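Local coordinates for LbaCas13a H328A (C2c2) (Lachnospiraceae bacterium NK4A179, PDB 5WLH), which binds a precursor CRISPR RNA as its guide and probably acts as a guide-directed nuclease that cleaves RNA targets, preferring adenine sites, at residues S289-E292 and R293-D296; D297-R300 and R301-R304; E323-V327 and W328-A332. All blocks are in the same frame, centred on the assembly; numbering follows the deposited sequence.

Interaction 1. Residues S289-E292 and R293-D296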
ATOM      1  N   SER A 289     -20.025  13.763 -23.280  0.55 24.67           N
ATOM      2  CA  SER A 289     -21.117  14.613 -23.738  0.55 27.53           C
ATOM      3  C   SER A 289     -22.063  14.867 -22.574  0.55 25.83           C
ATOM      4  O   SER A 289     -22.527  13.919 -21.931  0.55 27.05           O
ATOM      5  CB  SER A 289     -21.875  13.957 -24.900  0.55 26.34           C
ATOM      6  OG  SER A 289     -23.188  14.490 -25.016  0.55 23.65           O
ATOM      7  N   LEU A 290     -22.358  16.146 -22.306  1.00 24.54           N
ATOM      8  CA  LEU A 290     -23.301  16.458 -21.238  1.00 25.86           C
ATOM      9  C   LEU A 290     -24.709  15.946 -21.542  1.00 27.13           C
ATOM     10  O   LEU A 290     -25.495  15.736 -20.613  1.00 26.38           O
ATOM     11  CB  LEU A 290     -23.325  17.967 -20.982  1.00 28.11           C
ATOM     12  CG  LEU A 290     -21.916  18.527 -20.782  1.00 32.16           C
ATOM     13  CD1 LEU A 290     -21.961  20.041 -20.680  1.00 36.37           C
ATOM     14  CD2 LEU A 290     -21.285  17.923 -19.545  1.00 32.04           C
ATOM     15  N   ASP A 291     -25.030  15.712 -22.813  1.00 26.78           N
ATOM     16  CA  ASP A 291     -26.322  15.152 -23.190  1.00 25.90           C
ATOM     17  C   ASP A 291     -26.315  13.664 -22.870  1.00 24.60           C
ATOM     18  O   ASP A 291     -25.660  12.882 -23.560  1.00 25.47           O
ATOM     19  CB  ASP A 291     -26.594  15.402 -24.670  1.00 27.39           C
ATOM     20  CG  ASP A 291     -27.940  14.858 -25.128  1.00 29.81           C
ATOM     21  OD1 ASP A 291     -28.601  14.127 -24.365  1.00 26.78           O
ATOM     22  OD2 ASP A 291     -28.333  15.182 -26.268  1.00 29.82           O
ATOM     23  N   GLU A 292     -27.072  13.271 -21.843  1.00 21.84           N
ATOM     24  CA  GLU A 292     -27.006  11.892 -21.373  1.00 30.75           C
ATOM     25  C   GLU A 292     -27.543  10.911 -22.398  1.00 29.75           C
ATOM     26  O   GLU A 292     -27.239   9.721 -22.316  1.00 24.25           O
ATOM     27  CB  GLU A 292     -27.760  11.763 -20.053  1.00 38.83           C
ATOM     28  CG  GLU A 292     -27.021  12.442 -18.910  1.00 50.12           C
ATOM     29  CD  GLU A 292     -27.586  12.116 -17.551  1.00 58.09           C
ATOM     30  OE1 GLU A 292     -28.820  11.957 -17.437  1.00 56.45           O
ATOM     31  OE2 GLU A 292     -26.778  12.005 -16.599  1.00 60.79           O
ATOM     32  N   ARG A 293     -28.329  11.387 -23.362  1.00 29.21           N
ATOM     33  CA  ARG A 293     -28.845  10.508 -24.400  1.00 25.26           C
ATOM     34  C   ARG A 293     -27.740  10.023 -25.327  1.00 24.27           C
ATOM     35  O   ARG A 293     -27.814   8.896 -25.834  1.00 26.71           O
ATOM     36  CB  ARG A 293     -29.940  11.243 -25.179  1.00 24.69           C
ATOM     37  CG  ARG A 293     -31.112  11.660 -24.301  1.00 26.41           C
ATOM     38  CD  ARG A 293     -32.045  12.619 -25.063  1.00 27.58           C
ATOM     39  NE  ARG A 293     -31.320  13.787 -25.563  1.00 28.77           N
ATOM     40  CZ  ARG A 293     -31.826  14.684 -26.403  1.00 33.03           C
ATOM     41  NH1 ARG A 293     -33.075  14.552 -26.842  1.00 28.50           N
ATOM     42  NH2 ARG A 293     -31.081  15.707 -26.805  1.00 30.97           N
ATOM     43  N   VAL A 294     -26.721  10.855 -25.569  1.00 21.78           N
ATOM     44  CA  VAL A 294     -25.586  10.455 -26.395  1.00 22.55           C
ATOM     45  C   VAL A 294     -24.810   9.337 -25.709  1.00 24.88           C
ATOM     46  O   VAL A 294     -24.443   8.328 -26.330  1.00 25.93           O
ATOM     47  CB  VAL A 294     -24.678  11.670 -26.671  1.00 21.64           C
ATOM     48  CG1 VAL A 294     -23.352  11.229 -27.292  1.00 28.07           C
ATOM     49  CG2 VAL A 294     -25.384  12.695 -27.562  1.00 24.07           C
ATOM     50  N   ARG A 295     -24.559   9.502 -24.415  1.00 24.77           N
ATOM     51  CA  ARG A 295     -23.846   8.476 -23.660  1.00 25.87           C
ATOM     52  C   ARG A 295     -24.664   7.196 -23.559  1.00 26.88           C
ATOM     53  O   ARG A 295     -24.126   6.097 -23.737  1.00 26.24           O
ATOM     54  CB  ARG A 295     -23.494   9.005 -22.272  1.00 22.15           C
ATOM     55  CG  ARG A 295     -22.762  10.327 -22.306  1.00 22.05           C
ATOM     56  CD  ARG A 295     -21.906  10.534 -21.039  1.00 22.74           C
ATOM     57  NE  ARG A 295     -22.627  10.370 -19.774  1.00 23.05           N
ATOM     58  CZ  ARG A 295     -23.452  11.267 -19.231  1.00 23.34           C
ATOM     59  NH1 ARG A 295     -23.729  12.422 -19.841  1.00 23.84           N
ATOM     60  NH2 ARG A 295     -24.016  10.995 -18.070  1.00 25.55           N
ATOM     61  N   ASP A 296     -25.968   7.321 -23.275  1.00 25.67           N
ATOM     62  CA  ASP A 296     -26.826   6.140 -23.211  1.00 28.50           C
ATOM     63  C   ASP A 296     -26.749   5.340 -24.501  1.00 27.60           C
ATOM     64  O   ASP A 296     -26.657   4.111 -24.471  1.00 24.88           O
ATOM     65  CB  ASP A 296     -28.273   6.545 -22.931  1.00 36.32           C
ATOM     66  CG  ASP A 296     -28.504   6.919 -21.484  1.00 52.25           C
ATOM     67  OD1 ASP A 296     -27.509   7.180 -20.775  1.00 58.39           O
ATOM     68  OD2 ASP A 296     -29.680   6.952 -21.052  1.00 57.27           O
TER
HETATM   69  O   HOH W   1     -24.715  14.932 -18.087  1.00 35.58           O
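Asp291 and Arg293 are joined by a two-pronged salt bridge at the start of helix 292-311. Arg293 presents the side of its guanidinium. NE reaches Asp291 OD1 at 3.0 Å, almost straight (172°) and on the syn lone pair. NH2 reaches Asp291 OD2 at 2.8 Å. The carboxylate and guanidinium planes are nearly coplanar. A second salt bridge is longer: Arg295 NH2 to Glu292 OE2, 3.3 Å, on the anti side and tilted out of the carboxylate plane, with the two planes well turned.

Asp291 also caps the helix, as its N-cap residue. With CG anti to the backbone N (chi1 -179°), the carboxylate swings beside the helix start, where OD1 accepts Arg293 N at 2.9 Å from above the carboxylate plane. OD1 thus holds two donors of one residue. Asp296 N to Glu292 O, 2.9 Å, is an ordinary main-chain bond of the first helical turn.

Arg295 bends back over the loop. Its NH1 donates to Ser289 O at 2.8 Å, nearly along the C=O axis and in the guanidinium plane. A water links NH1 to Leu290 O. NE makes a salt bridge to Glu1231, while Leu290 packs on helix 1106-1145.

Asp291 therefore does double work, as helix cap and as ion-pair partner. Its negative charge also sits where it would probably suit the positive end of the helix dipole.

Interaction 2. Residues D297-R300 and R301-R304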
ATOM      1  N   ASP A 297     -26.797   6.021 -25.649  1.00 26.17           N
ATOM      2  CA  ASP A 297     -26.772   5.304 -26.922  1.00 29.56           C
ATOM      3  C   ASP A 297     -25.425   4.621 -27.147  1.00 26.57           C
ATOM      4  O   ASP A 297     -25.367   3.497 -27.657  1.00 25.44           O
ATOM      5  CB  ASP A 297     -27.080   6.255 -28.068  1.00 30.32           C
ATOM      6  CG  ASP A 297     -26.927   5.594 -29.408  1.00 37.11           C
ATOM      7  OD1 ASP A 297     -27.842   4.828 -29.778  1.00 36.32           O
ATOM      8  OD2 ASP A 297     -25.892   5.828 -30.071  1.00 38.31           O
ATOM      9  N   MET A 298     -24.333   5.270 -26.739  1.00 22.11           N
ATOM     10  CA  MET A 298     -23.014   4.672 -26.914  1.00 22.83           C
ATOM     11  C   MET A 298     -22.822   3.477 -25.988  1.00 22.28           C
ATOM     12  O   MET A 298     -22.250   2.461 -26.399  1.00 22.43           O
ATOM     13  CB  MET A 298     -21.932   5.721 -26.677  1.00 22.61           C
ATOM     14  CG  MET A 298     -21.879   6.770 -27.793  1.00 23.76           C
ATOM     15  SD  MET A 298     -20.751   8.090 -27.310  1.00 27.36           S
ATOM     16  CE  MET A 298     -19.167   7.316 -27.625  1.00 27.91           C
ATOM     17  N   LEU A 299     -23.288   3.573 -24.742  1.00 23.10           N
ATOM     18  CA  LEU A 299     -23.198   2.415 -23.852  1.00 25.13           C
ATOM     19  C   LEU A 299     -24.054   1.267 -24.358  1.00 27.90           C
ATOM     20  O   LEU A 299     -23.704   0.097 -24.174  1.00 23.43           O
ATOM     21  CB  LEU A 299     -23.640   2.766 -22.434  1.00 27.15           C
ATOM     22  CG  LEU A 299     -22.611   3.391 -21.503  1.00 36.07           C
ATOM     23  CD1 LEU A 299     -23.016   3.100 -20.048  1.00 35.25           C
ATOM     24  CD2 LEU A 299     -21.216   2.853 -21.823  1.00 35.11           C
ATOM     25  N   ARG A 300     -25.178   1.575 -24.997  1.00 21.50           N
ATOM     26  CA  ARG A 300     -26.005   0.505 -25.543  1.00 23.36           C
ATOM     27  C   ARG A 300     -25.294  -0.239 -26.662  1.00 23.52           C
ATOM     28  O   ARG A 300     -25.404  -1.464 -26.760  1.00 27.43           O
ATOM     29  CB  ARG A 300     -27.325   1.083 -26.044  1.00 25.28           C
ATOM     30  CG  ARG A 300     -28.281   0.035 -26.591  1.00 30.96           C
ATOM     31  CD  ARG A 300     -29.682   0.640 -26.737  1.00 33.93           C
ATOM     32  NE  ARG A 300     -30.192   1.146 -25.466  1.00 38.73           N
ATOM     33  CZ  ARG A 300     -30.296   2.435 -25.164  1.00 38.58           C
ATOM     34  NH1 ARG A 300     -29.934   3.359 -26.042  1.00 41.74           N
ATOM     35  NH2 ARG A 300     -30.765   2.799 -23.982  1.00 38.84           N
ATOM     36  N   ARG A 301     -24.580   0.480 -27.530  1.00 23.29           N
ATOM     37  CA  ARG A 301     -23.830  -0.195 -28.580  1.00 24.85           C
ATOM     38  C   ARG A 301     -22.738  -1.071 -27.993  1.00 26.67           C
ATOM     39  O   ARG A 301     -22.489  -2.180 -28.478  1.00 22.23           O
ATOM     40  CB  ARG A 301     -23.229   0.821 -29.544  1.00 22.05           C
ATOM     41  CG  ARG A 301     -24.317   1.547 -30.381  1.00 22.26           C
ATOM     42  CD  ARG A 301     -23.747   2.737 -31.109  1.00 27.20           C
ATOM     43  NE  ARG A 301     -24.840   3.620 -31.518  1.00 30.01           N
ATOM     44  CZ  ARG A 301     -25.610   3.397 -32.580  1.00 39.10           C
ATOM     45  NH1 ARG A 301     -25.386   2.336 -33.336  1.00 38.28           N
ATOM     46  NH2 ARG A 301     -26.590   4.237 -32.897  1.00 37.48           N
ATOM     47  N   MET A 302     -22.065  -0.583 -26.951  1.00 26.01           N
ATOM     48  CA  MET A 302     -21.063  -1.415 -26.292  1.00 20.25           C
ATOM     49  C   MET A 302     -21.714  -2.620 -25.620  1.00 22.96           C
ATOM     50  O   MET A 302     -21.169  -3.730 -25.658  1.00 25.26           O
ATOM     51  CB  MET A 302     -20.288  -0.576 -25.271  1.00 20.66           C
ATOM     52  CG  MET A 302     -19.069  -1.271 -24.734  1.00 23.77           C
ATOM     53  SD  MET A 302     -18.166  -0.208 -23.565  1.00 23.38           S
ATOM     54  CE  MET A 302     -19.201  -0.357 -22.126  1.00 23.13           C
ATOM     55  N   ARG A 303     -22.897  -2.429 -25.028  1.00 22.63           N
ATOM     56  CA  ARG A 303     -23.616  -3.548 -24.435  1.00 25.83           C
ATOM     57  C   ARG A 303     -23.971  -4.593 -25.486  1.00 26.23           C
ATOM     58  O   ARG A 303     -23.875  -5.799 -25.226  1.00 23.08           O
ATOM     59  CB  ARG A 303     -24.873  -3.044 -23.730  1.00 24.82           C
ATOM     60  CG  ARG A 303     -25.698  -4.120 -23.067  1.00 25.44           C
ATOM     61  CD  ARG A 303     -24.935  -4.773 -21.916  1.00 28.67           C
ATOM     62  NE  ARG A 303     -25.551  -6.035 -21.525  1.00 27.82           N
ATOM     63  CZ  ARG A 303     -25.102  -6.821 -20.555  1.00 30.87           C
ATOM     64  NH1 ARG A 303     -24.020  -6.471 -19.858  1.00 28.57           N
ATOM     65  NH2 ARG A 303     -25.732  -7.966 -20.294  1.00 26.63           N
ATOM     66  N   ARG A 304     -24.392  -4.151 -26.676  1.00 28.95           N
ATOM     67  CA  ARG A 304     -24.718  -5.107 -27.737  1.00 27.25           C
ATOM     68  C   ARG A 304     -23.497  -5.927 -28.133  1.00 27.52           C
ATOM     69  O   ARG A 304     -23.614  -7.116 -28.457  1.00 26.49           O
ATOM     70  CB  ARG A 304     -25.288  -4.374 -28.953  1.00 23.20           C
ATOM     71  CG  ARG A 304     -26.707  -3.900 -28.733  1.00 26.72           C
ATOM     72  CD  ARG A 304     -27.376  -3.574 -30.060  1.00 28.04           C
ATOM     73  NE  ARG A 304     -28.614  -2.827 -29.866  1.00 28.77           N
ATOM     74  CZ  ARG A 304     -28.690  -1.506 -29.920  1.00 32.28           C
ATOM     75  NH1 ARG A 304     -27.594  -0.793 -30.161  1.00 28.16           N
ATOM     76  NH2 ARG A 304     -29.858  -0.900 -29.742  1.00 32.86           N
TER
HETATM   77  O   HOH W   2     -28.535   2.506 -29.821  1.00 45.02           O
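Asp297 OD2 is gripped by two nitrogens of Arg301, one turn further along the helix. Arg301 NE is the main donor, at 2.8 Å and 162°. It approaches on the syn side but about 33° out of the carboxylate plane. Arg301 NH2 adds a weak bond to the same OD2 at 3.3 Å. The oxygen lies at the edge of the guanidinium, in its plane, while the two planar groups are turned steeply to each other. Asp297 has its CG anti to the backbone N (chi1 174°), and the Arg301 chain runs extended from CG to NE, which brings the two ends together. Arg301 NH1 is bonded to Tyr394 O, so a backbone carbonyl holds the guanidinium as well as the carboxylate.

Arg300 and Arg304 also meet one turn apart. Here the contact is aliphatic: Arg300 CG lies over one face of the Arg304 guanidinium, and Arg300 CD comes to 3.4 Å from Arg304 NH2. The charged ends are led to carbonyls, Arg300 NE to Phe325 O and Arg304 NH1 to Arg393 O.

On the buried side, Leu299 and Met302 run alongside each other in one direction. Leu299 CD2 touches Met302 CE at 3.8 Å. Met302 also packs against helix 429-458, and Leu299 against Tyr287 and Trp328. Arg303 turns from this stretch to salt bridges with Asp330 and Glu434, and has a cation-pi contact with Trp437.

Main-chain bonds such as Arg303 N to Leu299 O, 2.8 Å, hold the turns. The whole is an alpha-helix with an i to i+4 Asp-Arg salt bridge, whose other arginines reach into the surrounding protein.

Interaction 3. Residues E323-V327 and W328-A332. With nucleotides of chain B.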
ATOM      1  N   GLU A 323     -33.964  -0.876 -30.800  1.00 48.52           N
ATOM      2  CA  GLU A 323     -34.529  -1.073 -29.476  1.00 44.90           C
ATOM      3  C   GLU A 323     -33.626  -0.398 -28.458  1.00 46.03           C
ATOM      4  O   GLU A 323     -32.443  -0.740 -28.349  1.00 45.02           O
ATOM      5  CB  GLU A 323     -34.683  -2.555 -29.156  1.00 45.78           C
ATOM      6  CG  GLU A 323     -35.256  -2.788 -27.768  1.00 47.52           C
ATOM      7  CD  GLU A 323     -35.507  -4.245 -27.474  1.00 49.33           C
ATOM      8  OE1 GLU A 323     -35.450  -5.062 -28.418  1.00 52.80           O
ATOM      9  OE2 GLU A 323     -35.752  -4.576 -26.293  1.00 46.84           O
ATOM     10  N   LYS A 324     -34.170   0.583 -27.743  1.00 43.37           N
ATOM     11  CA  LYS A 324     -33.416   1.299 -26.715  1.00 42.19           C
ATOM     12  C   LYS A 324     -33.496   0.550 -25.385  1.00 35.81           C
ATOM     13  O   LYS A 324     -33.947   1.076 -24.370  1.00 39.93           O
ATOM     14  CB  LYS A 324     -33.928   2.731 -26.574  1.00 51.53           C
ATOM     15  CG  LYS A 324     -33.659   3.665 -27.770  1.00 60.11           C
ATOM     16  CD  LYS A 324     -32.306   3.386 -28.420  1.00 67.10           C
ATOM     17  CE  LYS A 324     -32.444   3.071 -29.903  1.00 69.68           C
ATOM     18  NZ  LYS A 324     -31.202   2.454 -30.452  1.00 70.55           N
ATOM     19  N   PHE A 325     -33.065  -0.710 -25.400  1.00 30.53           N
ATOM     20  CA  PHE A 325     -33.208  -1.506 -24.189  1.00 32.53           C
ATOM     21  C   PHE A 325     -32.328  -0.944 -23.078  1.00 34.57           C
ATOM     22  O   PHE A 325     -31.294  -0.319 -23.324  1.00 35.61           O
ATOM     23  CB  PHE A 325     -32.892  -2.985 -24.447  1.00 33.69           C
ATOM     24  CG  PHE A 325     -31.459  -3.269 -24.778  1.00 36.66           C
ATOM     25  CD1 PHE A 325     -30.982  -3.094 -26.067  1.00 36.02           C
ATOM     26  CD2 PHE A 325     -30.592  -3.751 -23.804  1.00 39.26           C
ATOM     27  CE1 PHE A 325     -29.656  -3.370 -26.378  1.00 40.00           C
ATOM     28  CE2 PHE A 325     -29.267  -4.032 -24.107  1.00 39.09           C
ATOM     29  CZ  PHE A 325     -28.797  -3.838 -25.390  1.00 36.88           C
ATOM     30  N   ASP A 326     -32.800  -1.110 -21.849  1.00 36.52           N
ATOM     31  CA  ASP A 326     -32.042  -0.692 -20.683  1.00 37.69           C
ATOM     32  C   ASP A 326     -30.854  -1.629 -20.506  1.00 31.82           C
ATOM     33  O   ASP A 326     -31.038  -2.838 -20.326  1.00 29.11           O
ATOM     34  CB  ASP A 326     -32.948  -0.704 -19.456  1.00 41.31           C
ATOM     35  CG  ASP A 326     -32.308  -0.057 -18.254  1.00 42.25           C
ATOM     36  OD1 ASP A 326     -31.411  -0.687 -17.656  1.00 37.77           O
ATOM     37  OD2 ASP A 326     -32.708   1.080 -17.904  1.00 47.77           O
ATOM     38  N   VAL A 327     -29.633  -1.083 -20.599  1.00 28.46           N
ATOM     39  CA  VAL A 327     -28.441  -1.928 -20.503  1.00 31.60           C
ATOM     40  C   VAL A 327     -28.338  -2.573 -19.128  1.00 31.23           C
ATOM     41  O   VAL A 327     -27.880  -3.714 -18.996  1.00 28.83           O
ATOM     42  CB  VAL A 327     -27.170  -1.127 -20.848  1.00 30.48           C
ATOM     43  CG1 VAL A 327     -27.170  -0.765 -22.304  1.00 25.70           C
ATOM     44  CG2 VAL A 327     -27.057   0.132 -19.980  1.00 27.66           C
ATOM     45  N   TRP A 328     -28.751  -1.858 -18.080  1.00 31.72           N
ATOM     46  CA  TRP A 328     -28.619  -2.412 -16.739  1.00 36.34           C
ATOM     47  C   TRP A 328     -29.667  -3.482 -16.485  1.00 36.53           C
ATOM     48  O   TRP A 328     -29.399  -4.454 -15.773  1.00 35.99           O
ATOM     49  CB  TRP A 328     -28.695  -1.288 -15.699  1.00 38.09           C
ATOM     50  CG  TRP A 328     -27.970  -0.027 -16.142  1.00 35.98           C
ATOM     51  CD1 TRP A 328     -28.538   1.147 -16.542  1.00 42.72           C
ATOM     52  CD2 TRP A 328     -26.548   0.161 -16.241  1.00 31.97           C
ATOM     53  NE1 TRP A 328     -27.560   2.058 -16.882  1.00 42.74           N
ATOM     54  CE2 TRP A 328     -26.331   1.477 -16.703  1.00 37.37           C
ATOM     55  CE3 TRP A 328     -25.440  -0.651 -15.974  1.00 32.29           C
ATOM     56  CZ2 TRP A 328     -25.055   1.997 -16.910  1.00 34.59           C
ATOM     57  CZ3 TRP A 328     -24.177  -0.134 -16.174  1.00 31.94           C
ATOM     58  CH2 TRP A 328     -23.993   1.180 -16.641  1.00 33.37           C
ATOM     59  N   GLU A 329     -30.858  -3.334 -17.075  1.00 36.28           N
ATOM     60  CA  GLU A 329     -31.849  -4.402 -17.013  1.00 37.22           C
ATOM     61  C   GLU A 329     -31.355  -5.647 -17.739  1.00 30.31           C
ATOM     62  O   GLU A 329     -31.546  -6.774 -17.263  1.00 34.20           O
ATOM     63  CB  GLU A 329     -33.168  -3.919 -17.619  1.00 43.55           C
ATOM     64  CG  GLU A 329     -34.387  -4.710 -17.203  1.00 51.01           C
ATOM     65  CD  GLU A 329     -35.680  -3.962 -17.497  1.00 60.43           C
ATOM     66  OE1 GLU A 329     -36.362  -4.319 -18.482  1.00 61.04           O
ATOM     67  OE2 GLU A 329     -36.004  -3.010 -16.751  1.00 64.38           O
ATOM     68  N   ASP A 330     -30.724  -5.468 -18.902  1.00 26.90           N
ATOM     69  CA  ASP A 330     -30.166  -6.623 -19.590  1.00 23.46           C
ATOM     70  C   ASP A 330     -29.067  -7.259 -18.761  1.00 24.34           C
ATOM     71  O   ASP A 330     -28.992  -8.487 -18.654  1.00 31.23           O
ATOM     72  CB  ASP A 330     -29.614  -6.237 -20.955  1.00 30.02           C
ATOM     73  CG  ASP A 330     -29.111  -7.442 -21.711  1.00 34.47           C
ATOM     74  OD1 ASP A 330     -29.953  -8.271 -22.113  1.00 36.61           O
ATOM     75  OD2 ASP A 330     -27.882  -7.598 -21.856  1.00 28.41           O
ATOM     76  N   ALA A 331     -28.199  -6.425 -18.173  1.00 28.54           N
ATOM     77  CA  ALA A 331     -27.136  -6.930 -17.311  1.00 32.14           C
ATOM     78  C   ALA A 331     -27.715  -7.757 -16.176  1.00 39.48           C
ATOM     79  O   ALA A 331     -27.253  -8.872 -15.902  1.00 36.47           O
ATOM     80  CB  ALA A 331     -26.313  -5.761 -16.769  1.00 31.69           C
ATOM     81  N   ALA A 332     -28.746  -7.222 -15.510  1.00 40.44           N
ATOM     82  CA  ALA A 332     -29.410  -7.957 -14.440  1.00 43.76           C
ATOM     83  C   ALA A 332     -29.981  -9.272 -14.949  1.00 42.30           C
ATOM     84  O   ALA A 332     -29.976 -10.279 -14.232  1.00 48.63           O
ATOM     85  CB  ALA A 332     -30.513  -7.099 -13.823  1.00 44.28           C
TER
ATOM     86  P     G B   2     -30.696  -2.150 -11.954  1.00 76.10           P
ATOM     87  OP1   G B   2     -31.509  -3.327 -11.530  1.00 76.72           O
ATOM     88  OP2   G B   2     -30.893  -0.839 -11.281  1.00 76.92           O
ATOM     89  O5'   G B   2     -29.146  -2.531 -11.869  1.00 65.02           O
ATOM     90  C5'   G B   2     -28.615  -3.604 -12.644  1.00 52.58           C
ATOM     91  C4'   G B   2     -27.104  -3.661 -12.621  1.00 41.82           C
ATOM     92  O4'   G B   2     -26.539  -2.481 -13.258  1.00 35.50           O
ATOM     93  C3'   G B   2     -26.454  -3.742 -11.240  1.00 40.48           C
ATOM     94  O3'   G B   2     -25.258  -4.498 -11.363  1.00 36.54           O
ATOM     95  C2'   G B   2     -26.075  -2.294 -10.973  1.00 42.53           C
ATOM     96  O2'   G B   2     -25.056  -2.111 -10.011  1.00 45.94           O
ATOM     97  C1'   G B   2     -25.637  -1.852 -12.362  1.00 34.70           C
ATOM     98  N9    G B   2     -25.712  -0.409 -12.555  1.00 33.59           N
ATOM     99  C8    G B   2     -26.858   0.335 -12.417  1.00 33.92           C
ATOM    100  N7    G B   2     -26.654   1.601 -12.633  1.00 30.89           N
ATOM    101  C5    G B   2     -25.294   1.686 -12.911  1.00 26.66           C
ATOM    102  C6    G B   2     -24.519   2.839 -13.231  1.00 31.12           C
ATOM    103  O6    G B   2     -24.905   4.006 -13.303  1.00 37.32           O
ATOM    104  N1    G B   2     -23.190   2.531 -13.474  1.00 29.49           N
ATOM    105  C2    G B   2     -22.656   1.270 -13.401  1.00 29.12           C
ATOM    106  N2    G B   2     -21.334   1.197 -13.676  1.00 27.66           N
ATOM    107  N3    G B   2     -23.375   0.174 -13.101  1.00 30.49           N
ATOM    108  C4    G B   2     -24.686   0.458 -12.879  1.00 30.56           C
TER
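Val327 and Trp328 touch side by side, with the RNA on the other side of the indole. Val327 CG2 sits 3.6 Å from the centroid of the Trp328 five-membered ring, 9° off the ring normal. This is a CH-pi contact over the face. The guanine of G2 of chain B covers the opposite face, nearly parallel to the indole. Trp328 CZ3 comes to 3.2 Å from G2 N3 of chain B, and CH2 lies 3.5 Å from G2 C2. The indole is thus held between a methyl group and a base, and Trp328 contributes to binding the RNA here. Val327 CG2 stands between its own backbone N and carbonyl carbon (chi1 of CG1 -68°), and this turns it toward the tryptophan.

The next shell fixes the start of the helix. Asp326 is the N-cap: its OD1 accepts Glu329 N at 2.8 Å, from the anti side and somewhat out of the carboxylate plane. The same OD1 is 3.4 Å from Trp328 CB, so the cap also abuts the base of the tryptophan side chain. Main-chain bonds follow, Asp330 N to Asp326 O at 3.0 Å and N of the engineered Ala331 to Val327 O at 2.9 Å.

Further back, the Phe325 ring meets Asp330 obliquely, CE2 to CB at 3.9 Å. The Asp330 carboxylate is held by Arg303 on one oxygen and Arg334 on the other.

Helix 327-335 begins here, after the loop that follows helix 292-311. Helix 429-458 backs it, with Trp437 on Val327 and Ile441 on Trp328.

In the fold
The three contacts follow the chain. Interactions 1 and 2 adjoin on helix 292-311, the first at its start and the second in its body. Interaction 3 opens the next helix, 327-335. Both helix starts have an aspartate N-cap: one is shared with an arginine, and the cap of 323-332 stands next to the tryptophan that meets an RNA base. All are partly buried. Interaction 1 has the most exposed residues, and its chemistry is ion pairs and hydrogen bonds. Interaction 2 mixes a salt bridge with an apolar side, and interaction 3 is dominated by an aromatic face. Interactions 2 and 3 touch, through arginines of 297-304 that hold groups of 323-332, about 10 Å between centres.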